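Local coordinates for beta-lactamase (Burkholderia cenocepacia, PDB 5E2G), which probably hydrolyses beta-lactam antibiotics to substituted beta-amino acids, as a member of the class C beta-lactamase family, at residues Lys65-Thr70 with Leu230-Ala235; Gly261-Asp266 with Glu270-Pro275; Thr314-Gly319 with Glu345-Ala350. One frame throughout, in Å; residues are numbered along the deposited sequence.

Interaction 1. Residues Lys65-Thr70 with Leu230-Ala235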
ATOM      1  N   LYS A  65       1.897  -2.974  -1.453  1.00 14.59           N
ATOM      2  CA  LYS A  65       2.452  -3.708  -0.323  1.00 17.03           C
ATOM      3  C   LYS A  65       1.439  -3.932   0.799  1.00 14.05           C
ATOM      4  O   LYS A  65       1.630  -4.841   1.611  1.00 13.05           O
ATOM      5  CB  LYS A  65       3.669  -2.967   0.218  1.00 20.43           C
ATOM      6  CG  LYS A  65       4.643  -2.497  -0.846  1.00 27.06           C
ATOM      7  CD  LYS A  65       5.620  -1.457  -0.279  1.00 35.28           C
ATOM      8  CE  LYS A  65       6.710  -1.078  -1.295  1.00 39.51           C
ATOM      9  NZ  LYS A  65       7.713  -0.138  -0.714  1.00 38.02           N
ATOM     10  N   THR A  66       0.374  -3.129   0.879  1.00 13.32           N
ATOM     11  CA  THR A  66      -0.640  -3.416   1.887  1.00 14.41           C
ATOM     12  C   THR A  66      -1.383  -4.703   1.563  1.00 17.31           C
ATOM     13  O   THR A  66      -1.784  -5.429   2.478  1.00 17.68           O
ATOM     14  CB  THR A  66      -1.629  -2.252   2.042  1.00 11.37           C
ATOM     15  OG1 THR A  66      -2.352  -2.036   0.829  1.00 11.63           O
ATOM     16  CG2 THR A  66      -0.897  -0.974   2.435  1.00 18.03           C
ATOM     17  N   LEU A  67      -1.554  -5.017   0.272  1.00 15.18           N
ATOM     18  CA  LEU A  67      -2.230  -6.255  -0.101  1.00 15.36           C
ATOM     19  C   LEU A  67      -1.315  -7.452   0.078  1.00 14.22           C
ATOM     20  O   LEU A  67      -1.754  -8.513   0.533  1.00 14.73           O
ATOM     21  CB  LEU A  67      -2.732  -6.163  -1.543  1.00 15.79           C
ATOM     22  CG  LEU A  67      -3.850  -5.127  -1.694  1.00 19.47           C
ATOM     23  CD1 LEU A  67      -3.847  -4.500  -3.081  1.00 23.18           C
ATOM     24  CD2 LEU A  67      -5.195  -5.762  -1.384  1.00 18.78           C
ATOM     25  N   THR A  68      -0.038  -7.288  -0.266  1.00 15.91           N
ATOM     26  CA  THR A  68       0.956  -8.311   0.034  1.00 17.66           C
ATOM     27  C   THR A  68       1.005  -8.613   1.529  1.00 16.37           C
ATOM     28  O   THR A  68       1.029  -9.780   1.934  1.00 15.35           O
ATOM     29  CB  THR A  68       2.324  -7.858  -0.469  1.00 19.99           C
ATOM     30  OG1 THR A  68       2.246  -7.582  -1.873  1.00 22.46           O
ATOM     31  CG2 THR A  68       3.355  -8.939  -0.234  1.00 22.36           C
ATOM     32  N   ALA A  69       1.020  -7.570   2.365  1.00 15.15           N
ATOM     33  CA  ALA A  69       1.015  -7.778   3.810  1.00 13.98           C
ATOM     34  C   ALA A  69      -0.217  -8.556   4.254  1.00 15.07           C
ATOM     35  O   ALA A  69      -0.136  -9.409   5.142  1.00 14.42           O
ATOM     36  CB  ALA A  69       1.083  -6.434   4.531  1.00 12.70           C
ATOM     37  N   THR A  70      -1.371  -8.274   3.647  1.00 17.29           N
ATOM     38  CA  THR A  70      -2.584  -8.996   4.004  1.00 11.51           C
ATOM     39  C   THR A  70      -2.458 -10.472   3.664  1.00 14.58           C
ATOM     40  O   THR A  70      -2.879 -11.336   4.443  1.00 16.09           O
ATOM     41  CB  THR A  70      -3.780  -8.379   3.287  1.00 13.32           C
ATOM     42  OG1 THR A  70      -3.874  -6.998   3.644  1.00 16.46           O
ATOM     43  CG2 THR A  70      -5.070  -9.086   3.681  1.00 13.27           C
ATOM     44  N   LEU A 230     -11.310   1.177  -2.386  1.00 18.37           N
ATOM     45  CA  LEU A 230     -12.237   1.579  -1.337  1.00 20.00           C
ATOM     46  C   LEU A 230     -12.807   0.365  -0.619  1.00 17.02           C
ATOM     47  O   LEU A 230     -12.949   0.370   0.607  1.00 16.27           O
ATOM     48  CB  LEU A 230     -13.359   2.429  -1.933  1.00 16.25           C
ATOM     49  CG  LEU A 230     -14.224   3.167  -0.915  1.00 19.08           C
ATOM     50  CD1 LEU A 230     -13.339   4.054  -0.029  1.00 19.13           C
ATOM     51  CD2 LEU A 230     -15.296   3.975  -1.631  1.00 19.18           C
ATOM     52  N   ARG A 231     -13.153  -0.683  -1.370  1.00 17.25           N
ATOM     53  CA  ARG A 231     -13.708  -1.880  -0.748  1.00 16.36           C
ATOM     54  C   ARG A 231     -12.695  -2.523   0.191  1.00 15.18           C
ATOM     55  O   ARG A 231     -13.057  -3.035   1.254  1.00 19.56           O
ATOM     56  CB  ARG A 231     -14.168  -2.854  -1.830  1.00 18.55           C
ATOM     57  CG  ARG A 231     -15.013  -3.985  -1.309  1.00 20.21           C
ATOM     58  CD  ARG A 231     -15.718  -4.741  -2.428  1.00 20.39           C
ATOM     59  NE  ARG A 231     -16.519  -5.840  -1.890  1.00 20.92           N
ATOM     60  CZ  ARG A 231     -17.735  -5.695  -1.371  1.00 20.49           C
ATOM     61  NH1 ARG A 231     -18.297  -4.501  -1.325  1.00 20.37           N
ATOM     62  NH2 ARG A 231     -18.391  -6.743  -0.897  1.00 22.07           N
ATOM     63  N   PHE A 232     -11.414  -2.482  -0.179  1.00 17.12           N
ATOM     64  CA  PHE A 232     -10.349  -2.938   0.710  1.00 14.12           C
ATOM     65  C   PHE A 232     -10.313  -2.118   1.999  1.00 16.44           C
ATOM     66  O   PHE A 232     -10.210  -2.673   3.099  1.00 14.69           O
ATOM     67  CB  PHE A 232      -9.022  -2.864  -0.041  1.00 13.77           C
ATOM     68  CG  PHE A 232      -7.840  -3.434   0.704  1.00 13.29           C
ATOM     69  CD1 PHE A 232      -7.909  -4.672   1.322  1.00 14.71           C
ATOM     70  CD2 PHE A 232      -6.639  -2.751   0.728  1.00 16.39           C
ATOM     71  CE1 PHE A 232      -6.808  -5.202   1.989  1.00 15.72           C
ATOM     72  CE2 PHE A 232      -5.527  -3.276   1.396  1.00 14.05           C
ATOM     73  CZ  PHE A 232      -5.617  -4.504   2.021  1.00 16.34           C
ATOM     74  N   VAL A 233     -10.426  -0.791   1.883  1.00 18.71           N
ATOM     75  CA  VAL A 233     -10.498   0.075   3.061  1.00 17.85           C
ATOM     76  C   VAL A 233     -11.679  -0.311   3.943  1.00 16.15           C
ATOM     77  O   VAL A 233     -11.559  -0.374   5.171  1.00 17.42           O
ATOM     78  CB  VAL A 233     -10.569   1.552   2.626  1.00 16.64           C
ATOM     79  CG1 VAL A 233     -10.938   2.460   3.799  1.00 14.98           C
ATOM     80  CG2 VAL A 233      -9.244   1.980   2.005  1.00 17.56           C
ATOM     81  N   GLN A 234     -12.830  -0.598   3.334  1.00 16.12           N
ATOM     82  CA  GLN A 234     -13.971  -1.060   4.117  1.00 19.53           C
ATOM     83  C   GLN A 234     -13.648  -2.359   4.833  1.00 18.69           C
ATOM     84  O   GLN A 234     -13.977  -2.520   6.013  1.00 19.55           O
ATOM     85  CB  GLN A 234     -15.199  -1.255   3.228  1.00 24.05           C
ATOM     86  CG  GLN A 234     -15.738  -0.003   2.579  1.00 25.37           C
ATOM     87  CD  GLN A 234     -16.976  -0.291   1.748  1.00 29.39           C
ATOM     88  OE1 GLN A 234     -16.887  -0.512   0.540  1.00 28.58           O
ATOM     89  NE2 GLN A 234     -18.138  -0.306   2.396  1.00 32.02           N
ATOM     90  N   ALA A 235     -13.002  -3.293   4.133  1.00 15.02           N
ATOM     91  CA  ALA A 235     -12.612  -4.556   4.753  1.00 16.88           C
ATOM     92  C   ALA A 235     -11.663  -4.326   5.929  1.00 17.76           C
ATOM     93  O   ALA A 235     -11.761  -5.003   6.960  1.00 18.37           O
ATOM     94  CB  ALA A 235     -11.980  -5.476   3.711  1.00 14.69           C
TER

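Interaction 2. Residues Gly261-Asp266 with Glu270-Pro275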
ATOM      1  N   GLY A 261      10.533   7.788  14.541  1.00 19.13           N
ATOM      2  CA  GLY A 261      10.156   9.168  14.708  1.00 19.39           C
ATOM      3  C   GLY A 261       8.703   9.293  15.126  1.00 14.81           C
ATOM      4  O   GLY A 261       8.254   8.656  16.081  1.00 17.71           O
ATOM      5  N   PRO A 262       7.932  10.092  14.382  1.00 17.63           N
ATOM      6  CA  PRO A 262       6.511  10.291  14.709  1.00 18.35           C
ATOM      7  C   PRO A 262       5.615   9.143  14.283  1.00 16.06           C
ATOM      8  O   PRO A 262       4.433   9.117  14.657  1.00 16.12           O
ATOM      9  CB  PRO A 262       6.162  11.542  13.910  1.00 20.00           C
ATOM     10  CG  PRO A 262       6.998  11.365  12.661  1.00 18.42           C
ATOM     11  CD  PRO A 262       8.315  10.822  13.158  1.00 17.40           C
ATOM     12  N   LEU A 263       6.149   8.216  13.512  1.00 13.93           N
ATOM     13  CA  LEU A 263       5.392   7.202  12.810  1.00 12.85           C
ATOM     14  C   LEU A 263       5.402   5.908  13.606  1.00 15.50           C
ATOM     15  O   LEU A 263       6.382   5.586  14.280  1.00 19.66           O
ATOM     16  CB  LEU A 263       6.015   7.003  11.426  1.00 15.91           C
ATOM     17  CG  LEU A 263       5.675   5.894  10.449  1.00 16.80           C
ATOM     18  CD1 LEU A 263       6.019   6.395   9.056  1.00 18.50           C
ATOM     19  CD2 LEU A 263       6.463   4.648  10.764  1.00 15.94           C
ATOM     20  N   THR A 264       4.301   5.171  13.528  1.00 12.62           N
ATOM     21  CA  THR A 264       4.244   3.810  14.039  1.00 14.39           C
ATOM     22  C   THR A 264       4.080   2.868  12.854  1.00 14.15           C
ATOM     23  O   THR A 264       3.212   3.079  12.002  1.00 12.82           O
ATOM     24  CB  THR A 264       3.110   3.641  15.050  1.00 15.17           C
ATOM     25  OG1 THR A 264       3.345   4.518  16.151  1.00 15.60           O
ATOM     26  CG2 THR A 264       3.044   2.208  15.561  1.00 14.45           C
ATOM     27  N   GLN A 265       4.936   1.857  12.788  1.00 11.52           N
ATOM     28  CA  GLN A 265       5.000   0.936  11.661  1.00 13.39           C
ATOM     29  C   GLN A 265       4.249  -0.344  11.998  1.00 12.43           C
ATOM     30  O   GLN A 265       4.628  -1.058  12.936  1.00 11.78           O
ATOM     31  CB  GLN A 265       6.455   0.623  11.310  1.00 12.25           C
ATOM     32  CG  GLN A 265       6.614  -0.295  10.125  1.00 14.04           C
ATOM     33  CD  GLN A 265       6.070   0.314   8.853  1.00 12.34           C
ATOM     34  OE1 GLN A 265       6.575   1.330   8.382  1.00 14.58           O
ATOM     35  NE2 GLN A 265       5.033  -0.304   8.286  1.00 12.45           N
ATOM     36  N   ASP A 266       3.172  -0.614  11.256  1.00 13.21           N
ATOM     37  CA  ASP A 266       2.441  -1.871  11.358  1.00 14.37           C
ATOM     38  C   ASP A 266       3.029  -2.842  10.331  1.00 14.70           C
ATOM     39  O   ASP A 266       4.185  -2.687   9.928  1.00 13.61           O
ATOM     40  CB  ASP A 266       0.940  -1.643  11.158  1.00 13.40           C
ATOM     41  CG  ASP A 266       0.364  -0.587  12.091  1.00 15.53           C
ATOM     42  OD1 ASP A 266       1.045  -0.189  13.062  1.00 13.91           O
ATOM     43  OD2 ASP A 266      -0.791  -0.155  11.856  1.00 15.28           O
ATOM     44  N   GLU A 270       1.000   2.142   8.162  1.00 13.57           N
ATOM     45  CA  GLU A 270       1.610   3.092   9.081  1.00 12.78           C
ATOM     46  C   GLU A 270       0.492   3.838   9.795  1.00 15.03           C
ATOM     47  O   GLU A 270      -0.538   4.140   9.187  1.00 14.89           O
ATOM     48  CB  GLU A 270       2.538   4.048   8.311  1.00 16.11           C
ATOM     49  CG  GLU A 270       3.535   3.299   7.408  1.00 15.40           C
ATOM     50  CD  GLU A 270       3.965   4.091   6.178  1.00 22.92           C
ATOM     51  OE1 GLU A 270       3.490   5.234   6.000  1.00 30.63           O
ATOM     52  OE2 GLU A 270       4.782   3.567   5.389  1.00 21.32           O
ATOM     53  N   GLN A 271       0.662   4.109  11.089  1.00 12.49           N
ATOM     54  CA  GLN A 271      -0.465   4.611  11.861  1.00 12.00           C
ATOM     55  C   GLN A 271      -0.022   5.631  12.895  1.00 15.29           C
ATOM     56  O   GLN A 271       1.168   5.775  13.202  1.00 14.22           O
ATOM     57  CB  GLN A 271      -1.224   3.471  12.549  1.00 12.91           C
ATOM     58  CG  GLN A 271      -0.567   2.993  13.800  1.00 13.64           C
ATOM     59  CD  GLN A 271      -1.290   1.838  14.452  1.00 14.77           C
ATOM     60  OE1 GLN A 271      -1.119   1.594  15.643  1.00 17.55           O
ATOM     61  NE2 GLN A 271      -2.089   1.120  13.691  1.00 12.02           N
ATOM     62  N   TYR A 272      -1.014   6.350  13.417  1.00 13.84           N
ATOM     63  CA  TYR A 272      -0.838   7.415  14.393  1.00 13.85           C
ATOM     64  C   TYR A 272      -2.029   7.370  15.333  1.00 16.22           C
ATOM     65  O   TYR A 272      -3.122   6.967  14.914  1.00 20.83           O
ATOM     66  CB  TYR A 272      -0.738   8.793  13.712  1.00 15.75           C
ATOM     67  CG  TYR A 272       0.284   8.831  12.603  1.00 15.22           C
ATOM     68  CD1 TYR A 272       1.596   9.203  12.856  1.00 14.70           C
ATOM     69  CD2 TYR A 272      -0.053   8.456  11.311  1.00 15.83           C
ATOM     70  CE1 TYR A 272       2.544   9.211  11.855  1.00 14.96           C
ATOM     71  CE2 TYR A 272       0.890   8.458  10.296  1.00 17.90           C
ATOM     72  CZ  TYR A 272       2.185   8.841  10.571  1.00 16.76           C
ATOM     73  OH  TYR A 272       3.124   8.843   9.570  1.00 16.17           O
ATOM     74  N   PRO A 273      -1.865   7.763  16.597  1.00 17.04           N
ATOM     75  CA  PRO A 273      -3.027   7.842  17.485  1.00 17.39           C
ATOM     76  C   PRO A 273      -4.074   8.776  16.908  1.00 18.95           C
ATOM     77  O   PRO A 273      -3.750   9.797  16.302  1.00 20.73           O
ATOM     78  CB  PRO A 273      -2.449   8.388  18.797  1.00 17.33           C
ATOM     79  CG  PRO A 273      -0.997   8.270  18.680  1.00 16.82           C
ATOM     80  CD  PRO A 273      -0.631   8.244  17.240  1.00 15.08           C
ATOM     81  N   TYR A 274      -5.337   8.403  17.073  1.00 21.35           N
ATOM     82  CA  TYR A 274      -6.438   9.266  16.665  1.00 22.53           C
ATOM     83  C   TYR A 274      -7.199   9.773  17.890  1.00 25.99           C
ATOM     84  O   TYR A 274      -7.468   8.999  18.806  1.00 26.30           O
ATOM     85  CB  TYR A 274      -7.390   8.533  15.733  1.00 20.35           C
ATOM     86  CG  TYR A 274      -8.464   9.430  15.169  1.00 23.48           C
ATOM     87  CD1 TYR A 274      -8.236  10.171  14.016  1.00 22.34           C
ATOM     88  CD2 TYR A 274      -9.703   9.553  15.797  1.00 25.59           C
ATOM     89  CE1 TYR A 274      -9.208  10.996  13.496  1.00 25.03           C
ATOM     90  CE2 TYR A 274     -10.682  10.384  15.282  1.00 28.40           C
ATOM     91  CZ  TYR A 274     -10.427  11.102  14.131  1.00 28.59           C
ATOM     92  OH  TYR A 274     -11.389  11.930  13.599  1.00 33.04           O
ATOM     93  N   PRO A 275      -7.553  11.072  17.916  1.00 27.04           N
ATOM     94  CA  PRO A 275      -7.372  12.135  16.911  1.00 26.71           C
ATOM     95  C   PRO A 275      -5.909  12.506  16.666  1.00 25.04           C
ATOM     96  O   PRO A 275      -5.085  12.356  17.567  1.00 25.55           O
ATOM     97  CB  PRO A 275      -8.127  13.328  17.513  1.00 29.65           C
ATOM     98  CG  PRO A 275      -8.954  12.765  18.626  1.00 31.54           C
ATOM     99  CD  PRO A 275      -8.204  11.582  19.132  1.00 30.63           C
TER
HETATM  100  O   HOH W   1       2.552   7.059  15.538  1.00 15.94           O

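Interaction 3. Residues Thr314-Gly319 with Glu345-Ala350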
ATOM      1  N   THR A 314       1.069   5.678   1.535  1.00 15.20           N
ATOM      2  CA  THR A 314       1.301   6.391   0.286  1.00 15.50           C
ATOM      3  C   THR A 314       1.782   5.437  -0.806  1.00 14.70           C
ATOM      4  O   THR A 314       2.326   4.365  -0.535  1.00 17.20           O
ATOM      5  CB  THR A 314       2.341   7.492   0.477  1.00 18.17           C
ATOM      6  OG1 THR A 314       3.415   6.977   1.268  1.00 21.91           O
ATOM      7  CG2 THR A 314       1.739   8.698   1.168  1.00 19.96           C
ATOM      8  N   GLY A 315       1.590   5.858  -2.053  1.00 13.90           N
ATOM      9  CA  GLY A 315       2.115   5.135  -3.194  1.00 15.54           C
ATOM     10  C   GLY A 315       2.485   6.077  -4.321  1.00 16.70           C
ATOM     11  O   GLY A 315       1.730   7.009  -4.615  1.00 17.67           O
ATOM     12  N   SER A 316       3.641   5.860  -4.949  1.00 17.94           N
ATOM     13  CA  SER A 316       4.093   6.726  -6.037  1.00 20.73           C
ATOM     14  C   SER A 316       4.824   5.892  -7.073  1.00 27.86           C
ATOM     15  O   SER A 316       5.873   5.311  -6.772  1.00 30.25           O
ATOM     16  CB  SER A 316       5.013   7.837  -5.528  1.00 21.70           C
ATOM     17  OG  SER A 316       4.329   8.751  -4.688  1.00 26.57           O
ATOM     18  N   THR A 317       4.283   5.850  -8.292  1.00 25.34           N
ATOM     19  CA  THR A 317       5.019   5.366  -9.445  1.00 21.48           C
ATOM     20  C   THR A 317       5.434   6.552 -10.314  1.00 21.62           C
ATOM     21  O   THR A 317       5.143   7.711 -10.016  1.00 22.36           O
ATOM     22  CB  THR A 317       4.188   4.361 -10.242  1.00 21.62           C
ATOM     23  OG1 THR A 317       3.009   5.002 -10.742  1.00 24.59           O
ATOM     24  CG2 THR A 317       3.794   3.198  -9.369  1.00 22.46           C
ATOM     25  N   GLY A 318       6.129   6.246 -11.408  1.00 24.18           N
ATOM     26  CA  GLY A 318       6.614   7.295 -12.285  1.00 26.87           C
ATOM     27  C   GLY A 318       5.520   8.204 -12.802  1.00 24.16           C
ATOM     28  O   GLY A 318       5.766   9.385 -13.054  1.00 26.59           O
ATOM     29  N   GLY A 319       4.301   7.685 -12.944  1.00 22.07           N
ATOM     30  CA  GLY A 319       3.232   8.465 -13.531  1.00 20.72           C
ATOM     31  C   GLY A 319       1.996   8.660 -12.680  1.00 24.62           C
ATOM     32  O   GLY A 319       1.085   9.379 -13.098  1.00 25.92           O
ATOM     33  N   GLU A 345       2.705  15.294   0.714  1.00 22.14           N
ATOM     34  CA  GLU A 345       2.087  16.104   1.758  1.00 21.77           C
ATOM     35  C   GLU A 345       0.807  16.778   1.267  1.00 21.68           C
ATOM     36  O   GLU A 345      -0.089  17.056   2.068  1.00 25.59           O
ATOM     37  CB  GLU A 345       3.084  17.136   2.285  1.00 23.35           C
ATOM     38  CG  GLU A 345       4.442  16.554   2.728  1.00 25.09           C
ATOM     39  CD  GLU A 345       4.423  15.915   4.118  1.00 27.08           C
ATOM     40  OE1 GLU A 345       3.348  15.452   4.559  1.00 25.49           O
ATOM     41  OE2 GLU A 345       5.494  15.871   4.767  1.00 24.93           O
ATOM     42  N   GLU A 346       0.690  17.036  -0.037  1.00 19.44           N
ATOM     43  CA  GLU A 346      -0.553  17.605  -0.547  1.00 22.63           C
ATOM     44  C   GLU A 346      -1.678  16.575  -0.589  1.00 20.99           C
ATOM     45  O   GLU A 346      -2.848  16.930  -0.401  1.00 20.60           O
ATOM     46  CB  GLU A 346      -0.332  18.215  -1.932  1.00 26.22           C
ATOM     47  CG  GLU A 346       0.442  19.514  -1.909  1.00 26.59           C
ATOM     48  CD  GLU A 346      -0.256  20.589  -1.097  1.00 31.14           C
ATOM     49  OE1 GLU A 346      -1.502  20.637  -1.095  1.00 27.54           O
ATOM     50  OE2 GLU A 346       0.445  21.384  -0.440  1.00 39.53           O
ATOM     51  N   ARG A 347      -1.358  15.304  -0.839  1.00 19.91           N
ATOM     52  CA  ARG A 347      -2.368  14.264  -0.661  1.00 18.68           C
ATOM     53  C   ARG A 347      -2.788  14.182   0.800  1.00 22.46           C
ATOM     54  O   ARG A 347      -3.975  14.011   1.113  1.00 21.94           O
ATOM     55  CB  ARG A 347      -1.836  12.911  -1.133  1.00 20.01           C
ATOM     56  CG  ARG A 347      -0.916  12.975  -2.325  1.00 22.78           C
ATOM     57  CD  ARG A 347      -0.275  11.618  -2.605  1.00 21.80           C
ATOM     58  NE  ARG A 347       0.913  11.768  -3.435  1.00 17.88           N
ATOM     59  CZ  ARG A 347       1.763  10.791  -3.707  1.00 17.92           C
ATOM     60  NH1 ARG A 347       1.556   9.582  -3.216  1.00 17.83           N
ATOM     61  NH2 ARG A 347       2.825  11.021  -4.462  1.00 19.71           N
ATOM     62  N   VAL A 348      -1.820  14.312   1.708  1.00 19.95           N
ATOM     63  CA  VAL A 348      -2.103  14.224   3.134  1.00 15.94           C
ATOM     64  C   VAL A 348      -3.030  15.355   3.555  1.00 23.05           C
ATOM     65  O   VAL A 348      -4.040  15.130   4.233  1.00 18.43           O
ATOM     66  CB  VAL A 348      -0.788  14.234   3.935  1.00 15.68           C
ATOM     67  CG1 VAL A 348      -1.068  14.326   5.411  1.00 17.55           C
ATOM     68  CG2 VAL A 348       0.027  12.999   3.617  1.00 15.08           C
ATOM     69  N   LYS A 349      -2.713  16.584   3.128  1.00 23.70           N
ATOM     70  CA  LYS A 349      -3.488  17.746   3.554  1.00 22.99           C
ATOM     71  C   LYS A 349      -4.927  17.655   3.074  1.00 25.58           C
ATOM     72  O   LYS A 349      -5.858  17.971   3.824  1.00 28.01           O
ATOM     73  CB  LYS A 349      -2.852  19.031   3.035  1.00 23.06           C
ATOM     74  CG  LYS A 349      -1.506  19.372   3.626  1.00 31.15           C
ATOM     75  CD  LYS A 349      -0.984  20.650   3.004  1.00 38.75           C
ATOM     76  CE  LYS A 349       0.525  20.621   2.868  1.00 42.07           C
ATOM     77  NZ  LYS A 349       0.982  21.625   1.858  1.00 43.64           N
ATOM     78  N   ALA A 350      -5.129  17.225   1.825  1.00 23.51           N
ATOM     79  CA  ALA A 350      -6.482  17.124   1.291  1.00 24.57           C
ATOM     80  C   ALA A 350      -7.284  16.047   2.016  1.00 23.13           C
ATOM     81  O   ALA A 350      -8.449  16.262   2.365  1.00 24.55           O
ATOM     82  CB  ALA A 350      -6.421  16.859  -0.213  1.00 25.87           C
TER

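Interaction 1. Residues Lys65-Thr70 with Leu230-Ala235
Phe232 reaches from helix 226-235 to helix 64-77 and supplies the whole of its own side of the contact, with Leu67 as the main partner and Thr70 and Thr66 beside it. The axes of the two short segments come no closer than 12.4 Å and make an angle of 43°, so a long side chain has to span the gap. Phe232 does this with its CG anti to the backbone N (chi1 -174°), which carries the ring out from its own helix. Leu67 lays CD2 on one face of the ring, 3.6 Å from the centroid and 10° off the normal, a well-centred CH-pi contact. The distance from Leu67 CD2 to Phe232 CZ is 3.7 Å. The two threonines meet the rim instead: Thr70 OG1 lies in the ring plane, 3.4 Å from Phe232 CZ, while Thr66 OG1 is near that plane, 3.5 Å from Phe232 CE2. Neither hydroxyl depends on the ring for a polar partner. Thr70 OG1 donates to Thr66 O at 2.9 Å, and this carbonyl also accepts Thr70 N from the opposite face of its plane; Thr66 OG1 is hydrogen-bonded to Val63 O. Leu67 and Thr70 also touch Leu176 of helix 168-180, Thr70 meets Ile250 of helix 244-252, and all four touching residues are buried. This is helix packing through one aromatic ring, near the start of helix 64-77, where Lys65, with Ser62 just before the helix, probably belongs to the SxxK motif of serine beta-lactamases.

Interaction 2. Residues Gly261-Asp266 with Glu270-Pro275
Thr264 and Gln271 form the hydrogen-bonded pair that ties strand 263-265 to strand 270-273. Gln271 N donates to Thr264 O at 2.9 Å, in the carbonyl plane, and Thr264 N returns a longer bond of 3.2 Å to Gln271 O. Next along, Gln265 and Glu270 are a non-hydrogen-bonded pair, and here the packing is close: Glu270 CA sits 3.3 Å from Thr264 O in a CA-H...O contact, and Glu270 CG lies against the Gln265 amide. Arg146 holds an oxygen of each, by a salt bridge to Glu270 OE2 and a hydrogen bond to Gln265 OE1. On the face that carries Thr264 and Gln271, the Gln271 amide meets the carboxylate of Asp266 from the turn, the two planes about 90° apart. These strands form a beta hairpin with a short loop, part of the large antiparallel sheet of the beta-lactamase fold; strand 270-273 borders strand 309-316, where Glu270 touches Lys313. Toward Pro262, which is exposed, the chains diverge and one water bridges the gap, donating to Pro262 O at 2.9 Å and to Gln271 O at 3.0 Å while accepting from Thr264 OG1 at 2.7 Å; Thr264 OG1 is also hydrogen-bonded to Arg259 NH1. Tyr272 and Leu263 remain buried there: Tyr272 presents a ring edge to Pro262 O, 3.4 Å from CD1, and its OH lies 3.8 Å from Leu263 CD1.

Interaction 3. Residues Thr314-Gly319 with Glu345-Ala350
Arg347 makes a polar strand-to-helix contact with Gly315 and Ser316, reaching from helix 344-357, packed against the large sheet, to the end of strand 309-316. The axes of the short segments are 10.4 Å apart at their closest, and the strand and helix directions differ by 140°. One long side chain closes this distance. Its CG lies beside the backbone N, and from CG to NE the chain is extended, so that the guanidinium is delivered to the strand backbone. The firmer of its two bonds across the contact runs from Arg347 NH2 to Ser316 OG, 2.7 Å long and fairly straight at 164°. The serine oxygen lies 2° out of the guanidinium plane and therefore meets the group at its edge. The second bond, from Arg347 NH1 to Gly315 O at 2.9 Å, is weak because it is strongly bent. Thr314 contributes only a looser approach, CB to Arg347 NH1 at 4.3 Å, although it points toward the helix. The buried guanidinium has further acceptors: NH1 also donates to Thr322 O and NH2 to Val342 O. Grips from several directions fix the rotation of the flat group, and backbone carbonyls probably help to offset its charge. Thr314 and Gly315 follow Lys313 in what is probably the KTG motif of serine beta-lactamases, so Arg347 bonds to the last residue of that motif and to the serine after it. Strand 321-327 flanks the contact, with Tyr323 touching Thr314, Arg347 and Val348. Beyond Arg347, helix 344-357 lies on the sheet and touches two other helices, 278-284 through Val348 on Leu281 and 3-21 through Glu346 and Ala350.

The three contacts follow one another along the chain without overlap, and their centres form a nearly even triangle, 17 to 18 Å on a side. Interaction 1 belongs to the helical part, whereas interactions 2 and 3 share the large antiparallel sheet, in which strands 270-273 and 309-316 are neighbours; their nearest atoms are about 5 Å apart. Interaction 1 comes within about 7 Å of each of the others without touching them. All three border the probable catalytic motifs: Lys65 opens one segment of interaction 1, Glu270 of interaction 2 touches Lys313, and interaction 3 begins directly after that lysine. Helical and sheet regions thus meet around one probable active site.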